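Local coordinates for uncharacterized tRNA/rRNA methyltransferase HI0380 (Haemophilus influenzae, PDB 3ILK), which is uncharacterized but, as a member of the TrmH family of SPOUT-type enzymes, probably binds RNA and transfers methyl groups to it from S-adenosyl-L-methionine, at residues Glu70-Cys75 / Ala110-Arg115; Asp188-Ile193 / Gly204-Leu209; Gln195-Ile200 / Lys235-Thr240. All coordinates share one frame; numbering follows the deposited sequence.

Interaction 1 of 3, residues Glu70-Cys75 / Ala110-Arg115; sequences EAVDDC and AIVFGR
Val72 and Cys75 press on Ala110 from two directions, and the small alanine methyl fills the notch between them. Its CB lies 3.8 Å from Val72 CG1 and 3.9 Å from Cys75 SG. Val72 supplies the second bump, its methyl CG1. With chi1 at -62° CG1 stands opposite the carbonyl carbon and settles into the step between Ala110 and Val112, two residues on along the strand, where it also meets Val112 CG2 at 3.9 Å. The two valine side chains cross at about a right angle, so they touch at one methyl pair instead of lying alongside. Cys75 comes in at the beginning of the strand segment, its CB 3.7 Å from Ala110 N, which makes this contact partly one of side chain on backbone. A type II beta turn from Val72 to Cys75, closed by Cys75 N to Val72 O at 3.0 Å, brings both bumps to bear. This turn follows helix 68-71, which lies over the parallel sheet of the SpoU methylase domain; strand 109-113 runs inside that sheet between strands 8-13 and 77-81. Ala110 and Val112 face the turn, whereas Ile111 points away, its side chain packing on helix 145-169 with that of Phe113. Just past the strand lies Gly114, assigned by similarity to the S-adenosyl-L-methionine site, and Val112 O accepts a weak hydrogen bond from Thr81 OG1, a residue of the same inferred site.

Interaction 2 of 3, residues Asp188-Ile193 / Gly204-Leu209; sequences DYTERI and GVMRKL
Thr190 and Glu191 meet Met206, present as selenomethionine, where two helices of the C-terminal region run side by side. The short axes are 10.8 Å apart at closest and make an angle of 148°, so helices 180-197 and 204-216 form a nearly antiparallel pair. Asp188 opens the first segment, its OD2 3.2 Å from Glu191 OE2; both are acceptors, and such proximity could raise the proton affinity of one carboxylate. Next, Tyr189 turns away from this interface and packs instead on helix 220-240, its OH hydrogen-bonded to Ser231 and Glu234. Thr190 follows, pointing at the partner helix. Its methyl CG2, anti to the backbone N, comes within 4.1 Å of Met206 SE and 4.2 Å of Leu209 CD1, while OG1 turns back to hydrogen-bond Phe186 O in its own helix. Glu191 then offers its aliphatic stem. The selenomethionine, bent at chi2 (-43°) and chi3 (-59°), curls around Glu191 CG: its own CG lies 3.4 Å away, SE 3.5 Å and CE 3.5 Å, a tight fit. Helix to helix, the segments are joined by van der Waals contact: the Thr190 methyl and the Glu191 methylene pack on the apolar methionine chain, here with selenium in place of sulfur, and the Thr190 methyl also on Leu209, which implies dispersion forces more than polar bonding.

Interaction 3 of 3, residues Gln195-Ile200 / Lys235-Thr240; sequences QSLGFI and KRIDLT
The Schellman motif that ends helix 180-197 lies beside the place where Ser196 and Leu197 meet Ile237 of helix 220-240. Gly198 is its C-prime residue, with a positive phi of 99°; Phe199 N turns back to Tyr194 O, and Gly198 N makes a weak bond to Gln195 O. The positive phi, with the carbonyl of Leu197 close by, suits a residue without a side chain. Immediately before this reversal, Leu197 sends CD1 over the end of Ile237, 3.7 Å from CD1 and 3.8 Å from CG1, the two side chains crossing at about a right angle. The leucine's chi1 of -97° and chi2 of 13° are both off the staggered values, and the end of the chain comes nearer to Ile237 than its first bond points. Ser196 comes chiefly to the CG2 methyl: with OG anti to the backbone N, the oxygen sits 3.8 Å from Ile237 CG2 and 4.0 Å from CD1, a van der Waals touch. Within the second segment, Arg236 O receives Thr240 OG1 at 3.3 Å and Leu239 N at 3.1 Å from opposite faces of its carbonyl plane, two bonds on one acceptor. Ile237 also packs on Ile193, one turn before Leu197, so the contact extends along helix 180-197. The second subunit also packs here: its Leu197 lies on Arg236, its Arg236 on Ile237, and its Thr240 against Thr240. After the Schellman turn, Phe199 and Ile200 rest on Val205 of helix 204-216, and Phe199 also reaches Gly228 of the second subunit's helix 220-240.

From the N terminus, interaction 1 comes first: it closes the 34-residue loop between Cys75 and Ala110 and ties the turn after helix 68-71 to strand 109-113 within the methylase domain. Interactions 2 and 3 follow much later, in the C-terminal helices, with at least about 47 Å between their nearest atoms and those of interaction 1. Their segments alternate along the chain, so the two loops cross. Interaction 2 closes a short hairpin between helices 180-197 and 204-216; interaction 3 returns helix 220-240 to the end of helix 180-197, which both share. They are packed directly against each other, centres about 14 Å apart, and both meet the second subunit.

Interaction 1 of 3, residues Glu70-Cys75 / Ala110-Arg115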
loop_
_atom_site.group_PDB
_atom_site.type_symbol
_atom_site.label_atom_id
_atom_site.label_comp_id
_atom_site.label_asym_id
_atom_site.label_seq_id
_atom_site.Cartn_x
_atom_site.Cartn_y
_atom_site.Cartn_z
ATOM N N GLU A 70 34.673 7.402 -10.720
ATOM C CA GLU A 70 34.012 8.041 -11.861
ATOM C C GLU A 70 32.485 7.870 -11.738
ATOM O O GLU A 70 31.730 8.849 -11.940
ATOM C CB GLU A 70 34.542 7.503 -13.198
ATOM C CG GLU A 70 35.931 7.995 -13.485
ATOM C CD GLU A 70 36.657 7.125 -14.497
ATOM O OE1 GLU A 70 37.150 7.688 -15.487
ATOM O OE2 GLU A 70 36.757 5.890 -14.289
ATOM N N ALA A 71 32.051 6.665 -11.330
ATOM C CA ALA A 71 30.614 6.367 -11.253
ATOM C C ALA A 71 29.873 7.325 -10.330
ATOM O O ALA A 71 28.719 7.584 -10.552
ATOM C CB ALA A 71 30.343 4.919 -10.855
ATOM N N VAL A 72 30.546 7.868 -9.315
ATOM C CA VAL A 72 29.904 8.777 -8.363
ATOM C C VAL A 72 30.393 10.204 -8.461
ATOM O O VAL A 72 30.074 11.036 -7.588
ATOM C CB VAL A 72 30.081 8.316 -6.902
ATOM C CG1 VAL A 72 29.439 6.928 -6.642
ATOM C CG2 VAL A 72 31.578 8.356 -6.480
ATOM N N ASP A 73 31.178 10.489 -9.500
ATOM C CA ASP A 73 31.610 11.853 -9.870
ATOM C C ASP A 73 30.445 12.850 -9.681
ATOM O O ASP A 73 29.341 12.646 -10.202
ATOM C CB ASP A 73 32.057 11.832 -11.356
ATOM C CG ASP A 73 32.478 13.218 -11.904
ATOM O OD1 ASP A 73 31.743 13.789 -12.753
ATOM O OD2 ASP A 73 33.565 13.700 -11.534
ATOM N N ASP A 74 30.679 13.921 -8.932
ATOM C CA ASP A 74 29.693 14.973 -8.877
ATOM C C ASP A 74 28.424 14.625 -8.102
ATOM O O ASP A 74 27.432 15.347 -8.214
ATOM C CB ASP A 74 29.312 15.452 -10.287
ATOM C CG ASP A 74 29.145 16.970 -10.367
ATOM O OD1 ASP A 74 28.104 17.452 -10.887
ATOM O OD2 ASP A 74 30.058 17.676 -9.897
ATOM N N CYS A 75 28.445 13.552 -7.316
ATOM C CA CYS A 75 27.377 13.293 -6.338
ATOM C C CYS A 75 27.919 13.429 -4.921
ATOM O O CYS A 75 28.833 12.688 -4.534
ATOM C CB CYS A 75 26.802 11.895 -6.522
ATOM S SG CYS A 75 26.164 11.594 -8.167
ATOM N N ALA A 110 24.168 9.543 -5.589
ATOM C CA ALA A 110 24.292 8.231 -6.297
ATOM C C ALA A 110 23.788 7.123 -5.369
ATOM O O ALA A 110 24.074 7.116 -4.179
ATOM C CB ALA A 110 25.759 7.997 -6.695
ATOM N N ILE A 111 22.956 6.232 -5.865
ATOM C CA ILE A 111 22.703 5.010 -5.145
ATOM C C ILE A 111 23.387 3.871 -5.879
ATOM O O ILE A 111 23.075 3.624 -7.033
ATOM C CB ILE A 111 21.197 4.796 -4.983
ATOM C CG1 ILE A 111 20.547 6.109 -4.422
ATOM C CG2 ILE A 111 20.946 3.624 -4.069
ATOM C CD1 ILE A 111 19.029 6.059 -4.422
ATOM N N VAL A 112 24.271 3.148 -5.171
ATOM C CA VAL A 112 25.179 2.202 -5.766
ATOM C C VAL A 112 24.722 0.841 -5.329
ATOM O O VAL A 112 24.587 0.578 -4.135
ATOM C CB VAL A 112 26.695 2.456 -5.361
ATOM C CG1 VAL A 112 27.644 1.544 -6.196
ATOM C CG2 VAL A 112 27.065 3.989 -5.570
ATOM N N PHE A 113 24.486 0.009 -6.330
ATOM C CA PHE A 113 24.085 -1.385 -6.199
ATOM C C PHE A 113 25.300 -2.237 -6.449
ATOM O O PHE A 113 25.854 -2.266 -7.584
ATOM C CB PHE A 113 22.932 -1.683 -7.168
ATOM C CG PHE A 113 21.651 -0.944 -6.816
ATOM C CD1 PHE A 113 21.474 0.406 -7.174
ATOM C CD2 PHE A 113 20.637 -1.592 -6.118
ATOM C CE1 PHE A 113 20.297 1.086 -6.842
ATOM C CE2 PHE A 113 19.476 -0.918 -5.767
ATOM C CZ PHE A 113 19.309 0.429 -6.119
ATOM N N GLY A 114 25.734 -2.944 -5.393
ATOM C CA GLY A 114 26.974 -3.698 -5.470
ATOM C C GLY A 114 26.623 -4.984 -6.145
ATOM O O GLY A 114 25.445 -5.264 -6.390
ATOM N N ARG A 115 27.649 -5.758 -6.460
ATOM C CA ARG A 115 27.496 -7.064 -7.051
ATOM C C ARG A 115 26.672 -8.038 -6.195
ATOM O O ARG A 115 26.875 -8.155 -4.977
ATOM C CB ARG A 115 28.887 -7.648 -7.255
ATOM C CG ARG A 115 29.827 -6.740 -8.037
ATOM C CD ARG A 115 31.315 -6.839 -7.560
ATOM N NE ARG A 115 31.565 -5.745 -6.608
ATOM C CZ ARG A 115 32.501 -4.801 -6.737
ATOM N NH1 ARG A 115 32.597 -3.867 -5.831
ATOM N NH2 ARG A 115 33.329 -4.778 -7.773
#

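Interaction 2 of 3, residues Asp188-Ile193 / Gly204-Leu209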
loop_
_atom_site.group_PDB
_atom_site.type_symbol
_atom_site.label_atom_id
_atom_site.label_comp_id
_atom_site.label_asym_id
_atom_site.label_seq_id
_atom_site.Cartn_x
_atom_site.Cartn_y
_atom_site.Cartn_z
ATOM N N ASP A 188 -26.867 20.117 23.114
ATOM C CA ASP A 188 -28.255 20.334 23.549
ATOM C C ASP A 188 -29.298 19.773 22.578
ATOM O O ASP A 188 -30.308 19.220 23.006
ATOM C CB ASP A 188 -28.494 21.819 23.842
ATOM C CG ASP A 188 -27.533 22.339 24.876
ATOM O OD1 ASP A 188 -27.623 23.528 25.323
ATOM O OD2 ASP A 188 -26.681 21.508 25.269
ATOM N N TYR A 189 -29.022 19.880 21.283
ATOM C CA TYR A 189 -29.896 19.366 20.240
ATOM C C TYR A 189 -29.951 17.816 20.258
ATOM O O TYR A 189 -31.035 17.251 20.252
ATOM C CB TYR A 189 -29.452 19.927 18.875
ATOM C CG TYR A 189 -30.407 19.729 17.679
ATOM C CD1 TYR A 189 -31.754 19.378 17.854
ATOM C CD2 TYR A 189 -29.956 19.975 16.375
ATOM C CE1 TYR A 189 -32.613 19.271 16.778
ATOM C CE2 TYR A 189 -30.802 19.830 15.257
ATOM C CZ TYR A 189 -32.131 19.482 15.470
ATOM O OH TYR A 189 -32.984 19.357 14.393
ATOM N N THR A 190 -28.790 17.149 20.258
ATOM C CA THR A 190 -28.694 15.697 20.481
ATOM C C THR A 190 -29.486 15.272 21.744
ATOM O O THR A 190 -30.303 14.341 21.688
ATOM C CB THR A 190 -27.215 15.253 20.620
ATOM O OG1 THR A 190 -26.482 15.593 19.431
ATOM C CG2 THR A 190 -27.098 13.748 20.895
ATOM N N GLU A 191 -29.252 15.966 22.861
ATOM C CA GLU A 191 -29.932 15.665 24.137
ATOM C C GLU A 191 -31.446 15.738 24.042
ATOM O O GLU A 191 -32.143 14.748 24.313
ATOM C CB GLU A 191 -29.533 16.625 25.247
ATOM C CG GLU A 191 -28.061 16.916 25.398
ATOM C CD GLU A 191 -27.769 17.774 26.618
ATOM O OE1 GLU A 191 -28.482 17.620 27.645
ATOM O OE2 GLU A 191 -26.823 18.602 26.547
ATOM N N ARG A 192 -31.946 16.930 23.709
ATOM C CA ARG A 192 -33.372 17.132 23.477
ATOM C C ARG A 192 -33.999 16.027 22.598
ATOM O O ARG A 192 -35.016 15.429 22.970
ATOM C CB ARG A 192 -33.653 18.512 22.869
ATOM C CG ARG A 192 -35.160 18.730 22.677
ATOM C CD ARG A 192 -35.522 20.112 22.205
ATOM N NE ARG A 192 -35.617 20.181 20.750
ATOM C CZ ARG A 192 -34.830 20.938 19.999
ATOM N NH1 ARG A 192 -33.893 21.685 20.573
ATOM N NH2 ARG A 192 -34.987 20.958 18.680
ATOM N N ILE A 193 -33.389 15.761 21.446
ATOM C CA ILE A 193 -33.943 14.776 20.498
ATOM C C ILE A 193 -33.978 13.361 21.094
ATOM O O ILE A 193 -34.987 12.649 21.014
ATOM C CB ILE A 193 -33.196 14.829 19.120
ATOM C CG1 ILE A 193 -33.615 16.080 18.318
ATOM C CG2 ILE A 193 -33.374 13.524 18.303
ATOM C CD1 ILE A 193 -35.131 16.163 17.968
ATOM N N GLY A 204 -24.943 10.423 31.900
ATOM C CA GLY A 204 -23.763 9.708 31.411
ATOM C C GLY A 204 -23.677 9.585 29.895
ATOM O O GLY A 204 -22.586 9.621 29.327
ATOM N N VAL A 205 -24.818 9.432 29.230
ATOM C CA VAL A 205 -24.809 9.331 27.759
ATOM C C VAL A 205 -24.208 10.614 27.141
ATOM O O VAL A 205 -23.261 10.543 26.359
ATOM C CB VAL A 205 -26.195 8.902 27.160
ATOM C CG1 VAL A 205 -27.331 9.705 27.748
ATOM C CG2 VAL A 205 -26.203 9.029 25.655
HETATM N N MSE A 206 -24.709 11.776 27.551
HETATM C CA MSE A 206 -24.183 13.052 27.034
HETATM C C MSE A 206 -22.713 13.288 27.345
HETATM O O MSE A 206 -21.981 13.815 26.504
HETATM C CB MSE A 206 -25.021 14.242 27.491
HETATM C CG MSE A 206 -26.370 14.327 26.817
HETATM SE SE MSE A 206 -26.322 13.972 24.881
HETATM C CE MSE A 206 -25.095 15.376 24.268
ATOM N N ARG A 207 -22.297 12.865 28.542
ATOM C CA ARG A 207 -20.924 13.029 29.022
ATOM C C ARG A 207 -19.964 12.224 28.151
ATOM O O ARG A 207 -18.891 12.712 27.766
ATOM C CB ARG A 207 -20.805 12.592 30.493
ATOM C CG ARG A 207 -19.445 12.889 31.116
ATOM C CD ARG A 207 -19.163 12.102 32.392
ATOM N NE ARG A 207 -19.179 10.661 32.169
ATOM C CZ ARG A 207 -20.030 9.816 32.747
ATOM N NH1 ARG A 207 -20.935 10.258 33.615
ATOM N NH2 ARG A 207 -19.968 8.523 32.465
ATOM N N LYS A 208 -20.367 10.992 27.843
ATOM C CA LYS A 208 -19.556 10.114 27.014
ATOM C C LYS A 208 -19.545 10.606 25.580
ATOM O O LYS A 208 -18.539 10.462 24.887
ATOM C CB LYS A 208 -20.039 8.659 27.078
ATOM C CG LYS A 208 -19.757 7.964 28.407
ATOM C CD LYS A 208 -19.485 6.479 28.200
ATOM C CE LYS A 208 -19.923 5.649 29.388
ATOM N NZ LYS A 208 -20.346 4.296 28.911
ATOM N N LEU A 209 -20.662 11.192 25.146
ATOM C CA LEU A 209 -20.755 11.747 23.797
ATOM C C LEU A 209 -19.865 12.964 23.602
ATOM O O LEU A 209 -19.189 13.076 22.570
ATOM C CB LEU A 209 -22.203 12.062 23.404
ATOM C CG LEU A 209 -23.043 10.826 23.055
ATOM C CD1 LEU A 209 -24.502 11.221 23.042
ATOM C CD2 LEU A 209 -22.646 10.166 21.725
#

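Interaction 3 of 3, residues Gln195-Ile200 / Lys235-Thr240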
loop_
_atom_site.group_PDB
_atom_site.type_symbol
_atom_site.label_atom_id
_atom_site.label_comp_id
_atom_site.label_asym_id
_atom_site.label_seq_id
_atom_site.Cartn_x
_atom_site.Cartn_y
_atom_site.Cartn_z
ATOM N N GLN A 195 -33.788 12.528 24.272
ATOM C CA GLN A 195 -34.729 12.518 25.387
ATOM C C GLN A 195 -36.164 12.448 24.875
ATOM O O GLN A 195 -37.032 11.860 25.513
ATOM C CB GLN A 195 -34.565 13.767 26.247
ATOM C CG GLN A 195 -33.377 13.712 27.168
ATOM C CD GLN A 195 -33.558 14.589 28.375
ATOM O OE1 GLN A 195 -33.456 15.818 28.293
ATOM N NE2 GLN A 195 -33.828 13.966 29.517
ATOM N N SER A 196 -36.405 13.075 23.728
ATOM C CA SER A 196 -37.712 13.074 23.095
ATOM C C SER A 196 -38.054 11.648 22.688
ATOM O O SER A 196 -39.203 11.216 22.803
ATOM C CB SER A 196 -37.702 14.000 21.875
ATOM O OG SER A 196 -38.997 14.173 21.335
ATOM N N LEU A 197 -37.042 10.916 22.227
ATOM C CA LEU A 197 -37.208 9.507 21.832
ATOM C C LEU A 197 -37.523 8.587 23.010
ATOM O O LEU A 197 -38.276 7.617 22.863
ATOM C CB LEU A 197 -35.956 9.007 21.095
ATOM C CG LEU A 197 -35.915 8.985 19.563
ATOM C CD1 LEU A 197 -37.047 9.768 18.910
ATOM C CD2 LEU A 197 -34.552 9.468 19.067
ATOM N N GLY A 198 -36.949 8.889 24.170
ATOM C CA GLY A 198 -37.078 8.036 25.350
ATOM C C GLY A 198 -35.849 7.166 25.527
ATOM O O GLY A 198 -35.899 6.142 26.198
ATOM N N PHE A 199 -34.742 7.580 24.914
ATOM C CA PHE A 199 -33.478 6.849 24.996
ATOM C C PHE A 199 -32.633 7.258 26.206
ATOM O O PHE A 199 -32.106 6.402 26.918
ATOM C CB PHE A 199 -32.683 7.023 23.696
ATOM C CG PHE A 199 -31.332 6.359 23.711
ATOM C CD1 PHE A 199 -31.220 4.969 23.653
ATOM C CD2 PHE A 199 -30.168 7.125 23.774
ATOM C CE1 PHE A 199 -29.972 4.351 23.671
ATOM C CE2 PHE A 199 -28.918 6.517 23.790
ATOM C CZ PHE A 199 -28.818 5.128 23.731
ATOM N N ILE A 200 -32.502 8.566 26.428
ATOM C CA ILE A 200 -31.699 9.110 27.527
ATOM C C ILE A 200 -32.449 8.968 28.854
ATOM O O ILE A 200 -33.598 9.391 28.960
ATOM C CB ILE A 200 -31.329 10.607 27.275
ATOM C CG1 ILE A 200 -30.476 10.743 26.017
ATOM C CG2 ILE A 200 -30.594 11.220 28.498
ATOM C CD1 ILE A 200 -30.333 12.157 25.501
ATOM N N LYS A 235 -37.805 15.907 12.177
ATOM C CA LYS A 235 -38.909 15.918 11.217
ATOM C C LYS A 235 -39.805 14.689 11.398
ATOM O O LYS A 235 -41.034 14.804 11.410
ATOM C CB LYS A 235 -38.389 16.006 9.776
ATOM C CG LYS A 235 -37.663 17.315 9.450
ATOM C CD LYS A 235 -37.119 17.405 8.000
ATOM C CE LYS A 235 -35.820 16.605 7.781
ATOM N NZ LYS A 235 -36.118 15.163 7.390
ATOM N N ARG A 236 -39.181 13.525 11.566
ATOM C CA ARG A 236 -39.910 12.272 11.800
ATOM C C ARG A 236 -40.709 12.258 13.117
ATOM O O ARG A 236 -41.881 11.875 13.124
ATOM C CB ARG A 236 -38.956 11.073 11.748
ATOM C CG ARG A 236 -39.059 10.183 10.500
ATOM C CD ARG A 236 -40.476 9.904 10.057
ATOM N NE ARG A 236 -40.641 8.497 9.703
ATOM C CZ ARG A 236 -40.141 7.925 8.613
ATOM N NH1 ARG A 236 -39.440 8.638 7.732
ATOM N NH2 ARG A 236 -40.354 6.631 8.404
ATOM N N ILE A 237 -40.059 12.643 14.219
ATOM C CA ILE A 237 -40.715 12.827 15.528
ATOM C C ILE A 237 -41.932 13.741 15.377
ATOM O O ILE A 237 -43.028 13.423 15.858
ATOM C CB ILE A 237 -39.766 13.464 16.601
ATOM C CG1 ILE A 237 -38.565 12.564 16.905
ATOM C CG2 ILE A 237 -40.538 13.789 17.901
ATOM C CD1 ILE A 237 -37.474 13.247 17.730
ATOM N N ASP A 238 -41.718 14.870 14.697
ATOM C CA ASP A 238 -42.736 15.913 14.553
ATOM C C ASP A 238 -43.885 15.483 13.651
ATOM O O ASP A 238 -44.935 16.135 13.603
ATOM C CB ASP A 238 -42.100 17.218 14.061
ATOM C CG ASP A 238 -41.200 17.867 15.117
ATOM O OD1 ASP A 238 -41.542 17.824 16.322
ATOM O OD2 ASP A 238 -40.147 18.421 14.738
ATOM N N LEU A 239 -43.681 14.364 12.960
ATOM C CA LEU A 239 -44.670 13.818 12.054
ATOM C C LEU A 239 -45.539 12.749 12.736
ATOM O O LEU A 239 -46.652 12.471 12.279
ATOM C CB LEU A 239 -43.974 13.251 10.814
ATOM C CG LEU A 239 -44.597 13.595 9.459
ATOM C CD1 LEU A 239 -44.155 14.977 8.975
ATOM C CD2 LEU A 239 -44.234 12.529 8.442
ATOM N N THR A 240 -45.036 12.165 13.829
ATOM C CA THR A 240 -45.752 11.108 14.570
ATOM C C THR A 240 -46.807 11.683 15.512
ATOM O O THR A 240 -47.951 11.227 15.531
ATOM C CB THR A 240 -44.777 10.232 15.400
ATOM O OG1 THR A 240 -43.803 9.633 14.534
ATOM C CG2 THR A 240 -45.519 9.137 16.168
#